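PDB 2CXI: phenylalanine--tRNA ligase beta subunit from Pyrococcus horikoshii, which supplies the beta chain of the alpha2-beta2 enzyme that attaches phenylalanine to tRNA(Phe) at the cost of ATP, here as an N-terminal fragment that includes the B3/4 domain. Local coordinates for residues 165-170 and 181-186; 159-164 and 175-180. One frame throughout, in Å; residues are numbered along the deposited sequence.

Contact 1. Residues 165-170 and 181-186; sequences FAPLGY and EKHEKG
H183 reaches from the junction of two short helices to the turn P167-Y170, where its imidazole meets P167, L168 and Y170. CB leads to CG anti to the backbone N (chi1 -160°), which swings the ring toward the turn. Past CG, CD2 meets both the proline and the tyrosine ring. It lies 3.8 Å from P167 CB, and Y170 CE2 is closer, 3.5 Å from H183 CD2. The tyrosine and imidazole planes are inclined at 42°, an oblique pair. At the tip, NE2 donates to L168 O over 2.9 Å; the oxygen lies in the imidazole plane and the N-H points almost straight at it (161°). ND1, also using the ring plane, accepts from K185 N at 3.0 Å, a capping bond from H183 at the N-cap position of helix 184-189. Histidine suits this place because one flat ring can give at NE2 and accept at ND1, and the two bonds fix its rotation. A water over one face of the imidazole, and at the edge of the tyrosine ring, is 2.9 Å from Y170 OH and accepts from E184 N, tying the tyrosine to the same helix start. The type II turn that presents L168 O is closed by Y170 N to P167 O, with G169 taking the positive phi of its third position. P167, already rigid, offers an apolar flank to the ring. Around it, strand 216-217 puts I216 against P167 and H183, helix 176-182 places I179 against P167, and L168 shares backbone hydrogen bonding with N217.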
loop_
_atom_site.group_PDB
_atom_site.type_symbol
_atom_site.label_atom_id
_atom_site.label_comp_id
_atom_site.label_asym_id
_atom_site.label_seq_id
_atom_site.Cartn_x
_atom_site.Cartn_y
_atom_site.Cartn_z
ATOM N N PHE A 165 -1.716 -27.150 -2.829
ATOM C CA PHE A 165 -1.056 -26.889 -1.542
ATOM C C PHE A 165 -0.905 -28.239 -0.836
ATOM O O PHE A 165 -1.512 -29.222 -1.259
ATOM C CB PHE A 165 -1.845 -25.854 -0.694
ATOM C CG PHE A 165 -3.125 -26.401 -0.020
ATOM C CD1 PHE A 165 -4.325 -26.517 -0.736
ATOM C CD2 PHE A 165 -3.129 -26.691 1.358
ATOM C CE1 PHE A 165 -5.519 -26.984 -0.116
ATOM C CE2 PHE A 165 -4.282 -27.187 1.996
ATOM C CZ PHE A 165 -5.507 -27.322 1.250
ATOM N N ALA A 166 -0.099 -28.278 0.223
ATOM C CA ALA A 166 0.139 -29.494 0.995
ATOM C C ALA A 166 -0.859 -29.499 2.135
ATOM O O ALA A 166 -0.747 -28.651 3.049
ATOM C CB ALA A 166 1.579 -29.509 1.565
ATOM N N PRO A 167 -1.827 -30.418 2.094
ATOM C CA PRO A 167 -2.827 -30.481 3.175
ATOM C C PRO A 167 -2.193 -31.083 4.431
ATOM O O PRO A 167 -1.145 -31.742 4.346
ATOM C CB PRO A 167 -3.946 -31.357 2.584
ATOM C CG PRO A 167 -3.190 -32.328 1.628
ATOM C CD PRO A 167 -2.026 -31.483 1.076
ATOM N N LEU A 168 -2.790 -30.788 5.582
ATOM C CA LEU A 168 -2.357 -31.286 6.871
ATOM C C LEU A 168 -2.106 -32.799 6.824
ATOM O O LEU A 168 -2.986 -33.575 6.425
ATOM C CB LEU A 168 -3.420 -31.010 7.936
ATOM C CG LEU A 168 -3.088 -31.486 9.350
ATOM C CD1 LEU A 168 -2.189 -30.505 10.042
ATOM C CD2 LEU A 168 -4.358 -31.702 10.163
ATOM N N GLY A 169 -0.913 -33.167 7.279
ATOM C CA GLY A 169 -0.448 -34.555 7.345
ATOM C C GLY A 169 0.349 -34.995 6.126
ATOM O O GLY A 169 0.775 -36.143 6.075
ATOM N N TYR A 170 0.541 -34.102 5.147
ATOM C CA TYR A 170 1.258 -34.420 3.889
ATOM C C TYR A 170 2.343 -33.369 3.618
ATOM O O TYR A 170 2.096 -32.165 3.780
ATOM C CB TYR A 170 0.300 -34.464 2.693
ATOM C CG TYR A 170 -0.688 -35.607 2.703
ATOM C CD1 TYR A 170 -0.590 -36.658 1.767
ATOM C CD2 TYR A 170 -1.712 -35.660 3.645
ATOM C CE1 TYR A 170 -1.524 -37.714 1.768
ATOM C CE2 TYR A 170 -2.630 -36.699 3.673
ATOM C CZ TYR A 170 -2.529 -37.728 2.738
ATOM O OH TYR A 170 -3.443 -38.751 2.777
ATOM N N GLU A 181 -9.869 -36.363 -3.356
ATOM C CA GLU A 181 -9.767 -37.798 -3.646
ATOM C C GLU A 181 -8.982 -38.581 -2.590
ATOM O O GLU A 181 -9.450 -39.594 -2.096
ATOM C CB GLU A 181 -9.134 -37.952 -5.038
ATOM C CG GLU A 181 -9.170 -39.345 -5.626
ATOM C CD GLU A 181 -8.082 -39.553 -6.684
ATOM O OE1 GLU A 181 -7.554 -38.547 -7.244
ATOM O OE2 GLU A 181 -7.738 -40.736 -6.948
ATOM N N LYS A 182 -7.801 -38.095 -2.224
ATOM C CA LYS A 182 -6.846 -38.838 -1.388
ATOM C C LYS A 182 -6.882 -38.570 0.117
ATOM O O LYS A 182 -6.597 -39.466 0.909
ATOM C CB LYS A 182 -5.410 -38.545 -1.861
ATOM C CG LYS A 182 -5.130 -39.024 -3.270
ATOM C CD LYS A 182 -5.060 -40.559 -3.294
ATOM C CE LYS A 182 -5.871 -41.121 -4.443
ATOM N NZ LYS A 182 -5.316 -40.643 -5.752
ATOM N N HIS A 183 -7.138 -37.329 0.518
ATOM C CA HIS A 183 -7.119 -36.992 1.940
ATOM C C HIS A 183 -8.347 -37.574 2.637
ATOM O O HIS A 183 -9.456 -37.522 2.107
ATOM C CB HIS A 183 -7.087 -35.465 2.145
ATOM C CG HIS A 183 -6.592 -35.073 3.491
ATOM N ND1 HIS A 183 -7.353 -35.211 4.628
ATOM C CD2 HIS A 183 -5.390 -34.601 3.894
ATOM C CE1 HIS A 183 -6.644 -34.831 5.677
ATOM N NE2 HIS A 183 -5.451 -34.453 5.260
ATOM N N GLU A 184 -8.165 -38.117 3.824
ATOM C CA GLU A 184 -9.327 -38.660 4.558
ATOM C C GLU A 184 -10.461 -37.624 4.789
ATOM O O GLU A 184 -11.645 -37.974 4.742
ATOM C CB GLU A 184 -8.900 -39.293 5.875
ATOM C CG GLU A 184 -8.545 -38.281 6.950
ATOM C CD GLU A 184 -8.011 -38.927 8.205
ATOM O OE1 GLU A 184 -7.411 -38.196 9.034
ATOM O OE2 GLU A 184 -8.187 -40.169 8.353
ATOM N N LYS A 185 -10.112 -36.346 4.991
ATOM C CA LYS A 185 -11.135 -35.303 5.188
ATOM C C LYS A 185 -11.716 -34.886 3.838
ATOM O O LYS A 185 -12.833 -34.367 3.745
ATOM C CB LYS A 185 -10.535 -34.095 5.930
ATOM C CG LYS A 185 -10.142 -34.378 7.369
ATOM C CD LYS A 185 -11.344 -34.787 8.197
ATOM C CE LYS A 185 -10.913 -35.120 9.615
ATOM N NZ LYS A 185 -11.722 -36.229 10.169
ATOM N N GLY A 186 -10.948 -35.132 2.782
ATOM C CA GLY A 186 -11.434 -34.969 1.425
ATOM C C GLY A 186 -12.526 -35.966 1.067
ATOM O O GLY A 186 -13.522 -35.608 0.419
HETATM O O HOH W 1 -5.526 -38.686 4.838
#

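Contact 2. Residues 159-164 and 175-180; sequences AEKTEK and TLEEIL
The flat carbonyl group of K161 is met in its own plane by E177 N, which donates to K161 O over 3.2 Å where the 160-163 turn meets the start of helix 176-182. L176 N reaches E163 O more directly, at 2.9 Å and nearly along the C=O axis, although the N-H...O angle is only 138°. The same oxygen also receives a CA-H...O contact from T175. Two carbonyls of a type I turn thus satisfy amides in the helix's first turn, which have no partners earlier in the helix. The carboxylate of E178 takes T175 N on its anti side, 27° out of plane, with OE1 3.0 Å from that nitrogen. In return T175 OG1 accepts from E178 N, completing a capping box; chi1 of 71° sets OG1 between the backbone N and the carbonyl carbon, facing the helix. Threonine fits because its hydroxyl caps while CG2 faces T162 O and K164 CG, and T175 pairs with K164 as an antiparallel non-hydrogen-bonded bridge. L176 is the apolar wedge: CD2 touches A159 CB at 3.9 Å and CD1 lies against the E163 carbonyl. K161 and E177 run side by side, K161 CB 3.8 Å from E177 CG, and the extended lysine carries NZ onward to K196 O. Helix 176-182 lies over strands 199-204 and 209-212, where L176 meets Y199, L201 and M212, while A159, ending strand 154-159, shares backbone hydrogen bonding with Y199.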
loop_
_atom_site.group_PDB
_atom_site.type_symbol
_atom_site.label_atom_id
_atom_site.label_comp_id
_atom_site.label_asym_id
_atom_site.label_seq_id
_atom_site.Cartn_x
_atom_site.Cartn_y
_atom_site.Cartn_z
ATOM N N ALA A 159 -11.441 -20.971 -6.049
ATOM C CA ALA A 159 -10.213 -21.447 -6.684
ATOM C C ALA A 159 -10.455 -22.526 -7.754
ATOM O O ALA A 159 -11.340 -23.389 -7.615
ATOM C CB ALA A 159 -9.275 -22.002 -5.623
ATOM N N GLU A 160 -9.612 -22.482 -8.788
ATOM C CA GLU A 160 -9.467 -23.563 -9.756
ATOM C C GLU A 160 -9.116 -24.873 -9.052
ATOM O O GLU A 160 -8.356 -24.891 -8.075
ATOM C CB GLU A 160 -8.356 -23.224 -10.770
ATOM C CG GLU A 160 -8.577 -21.941 -11.582
ATOM C CD GLU A 160 -9.677 -22.071 -12.644
ATOM O OE1 GLU A 160 -10.149 -23.205 -12.921
ATOM O OE2 GLU A 160 -10.097 -21.031 -13.200
ATOM N N LYS A 161 -9.663 -25.965 -9.580
ATOM C CA LYS A 161 -9.463 -27.294 -9.023
ATOM C C LYS A 161 -8.017 -27.824 -9.178
ATOM O O LYS A 161 -7.645 -28.821 -8.542
ATOM C CB LYS A 161 -10.446 -28.271 -9.665
ATOM C CG LYS A 161 -11.892 -27.909 -9.456
ATOM C CD LYS A 161 -12.823 -28.985 -9.952
ATOM C CE LYS A 161 -14.237 -28.453 -9.917
ATOM N NZ LYS A 161 -15.280 -29.514 -9.837
ATOM N N THR A 162 -7.243 -27.159 -10.033
ATOM C CA THR A 162 -5.835 -27.500 -10.261
ATOM C C THR A 162 -4.861 -26.718 -9.381
ATOM O O THR A 162 -3.669 -27.026 -9.383
ATOM C CB THR A 162 -5.452 -27.274 -11.738
ATOM O OG1 THR A 162 -5.797 -25.934 -12.099
ATOM C CG2 THR A 162 -6.277 -28.155 -12.671
ATOM N N GLU A 163 -5.353 -25.723 -8.623
ATOM C CA GLU A 163 -4.512 -25.107 -7.566
ATOM C C GLU A 163 -3.950 -26.170 -6.622
ATOM O O GLU A 163 -4.566 -27.212 -6.403
ATOM C CB GLU A 163 -5.278 -24.062 -6.734
ATOM C CG GLU A 163 -5.706 -22.790 -7.447
ATOM C CD GLU A 163 -4.564 -22.021 -8.104
ATOM O OE1 GLU A 163 -3.447 -21.976 -7.540
ATOM O OE2 GLU A 163 -4.795 -21.436 -9.196
ATOM N N LYS A 164 -2.781 -25.883 -6.042
ATOM C CA LYS A 164 -2.087 -26.847 -5.198
ATOM C C LYS A 164 -1.736 -26.272 -3.834
ATOM O O LYS A 164 -1.445 -25.086 -3.707
ATOM C CB LYS A 164 -0.762 -27.296 -5.856
ATOM C CG LYS A 164 -0.899 -28.034 -7.173
ATOM C CD LYS A 164 0.451 -28.782 -7.446
ATOM C CE LYS A 164 0.747 -28.906 -8.936
ATOM N NZ LYS A 164 2.230 -29.090 -9.165
ATOM N N THR A 175 -3.010 -31.137 -6.038
ATOM C CA THR A 175 -4.122 -30.325 -6.517
ATOM C C THR A 175 -5.313 -30.458 -5.566
ATOM O O THR A 175 -5.448 -31.448 -4.814
ATOM C CB THR A 175 -4.592 -30.708 -7.949
ATOM O OG1 THR A 175 -5.238 -31.974 -7.899
ATOM C CG2 THR A 175 -3.430 -30.900 -8.909
ATOM N N LEU A 176 -6.179 -29.470 -5.612
ATOM C CA LEU A 176 -7.393 -29.491 -4.826
ATOM C C LEU A 176 -8.192 -30.750 -5.111
ATOM O O LEU A 176 -8.693 -31.388 -4.210
ATOM C CB LEU A 176 -8.230 -28.240 -5.128
ATOM C CG LEU A 176 -7.939 -26.962 -4.358
ATOM C CD1 LEU A 176 -6.506 -26.800 -3.806
ATOM C CD2 LEU A 176 -8.468 -25.754 -5.057
ATOM N N GLU A 177 -8.291 -31.088 -6.389
ATOM C CA GLU A 177 -8.869 -32.335 -6.842
ATOM C C GLU A 177 -8.287 -33.579 -6.158
ATOM O O GLU A 177 -9.030 -34.404 -5.624
ATOM C CB GLU A 177 -8.710 -32.417 -8.369
ATOM C CG GLU A 177 -9.945 -31.961 -9.089
ATOM C CD GLU A 177 -11.139 -32.776 -8.633
ATOM O OE1 GLU A 177 -12.102 -32.184 -8.094
ATOM O OE2 GLU A 177 -11.075 -34.020 -8.765
ATOM N N GLU A 178 -6.956 -33.681 -6.141
ATOM C CA GLU A 178 -6.258 -34.799 -5.510
ATOM C C GLU A 178 -6.508 -34.850 -4.014
ATOM O O GLU A 178 -6.584 -35.937 -3.440
ATOM C CB GLU A 178 -4.751 -34.729 -5.764
ATOM C CG GLU A 178 -4.396 -34.829 -7.238
ATOM C CD GLU A 178 -2.902 -34.739 -7.512
ATOM O OE1 GLU A 178 -2.194 -33.875 -6.924
ATOM O OE2 GLU A 178 -2.445 -35.531 -8.368
ATOM N N ILE A 179 -6.603 -33.679 -3.381
ATOM C CA ILE A 179 -6.895 -33.643 -1.945
ATOM C C ILE A 179 -8.281 -34.224 -1.658
ATOM O O ILE A 179 -8.433 -35.049 -0.752
ATOM C CB ILE A 179 -6.740 -32.208 -1.368
ATOM C CG1 ILE A 179 -5.290 -31.680 -1.572
ATOM C CG2 ILE A 179 -7.109 -32.195 0.122
ATOM C CD1 ILE A 179 -5.105 -30.150 -1.171
ATOM N N LEU A 180 -9.295 -33.801 -2.423
ATOM C CA LEU A 180 -10.662 -34.358 -2.259
ATOM C C LEU A 180 -10.676 -35.874 -2.419
ATOM O O LEU A 180 -11.360 -36.581 -1.682
ATOM C CB LEU A 180 -11.645 -33.718 -3.226
ATOM C CG LEU A 180 -11.942 -32.229 -3.010
ATOM C CD1 LEU A 180 -13.225 -31.876 -3.684
ATOM C CD2 LEU A 180 -12.051 -31.907 -1.508
#

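The centres of contacts 1 and 2 are about 10 Å apart. Both lie on the same side of the chain's centre and within the B3/4 domain. Their segments alternate along the sequence: 159-164, 165-170, 175-180, 181-186. Helix 176-182 serves both, contact 2 at its start and contact 1 around its end, where helix 184-189 takes over. F165 joins them through apolar packing, F165 CE1 lying 3.4 Å from I179 CD1 and F165 CD1 3.8 Å from L176 CD1. The chain leaving strand 154-159 is thus held at the start of helix 176-182 and, through H183, just beyond its end. Both contacts lie away from the predicted magnesium site and form part of the B3/4 region.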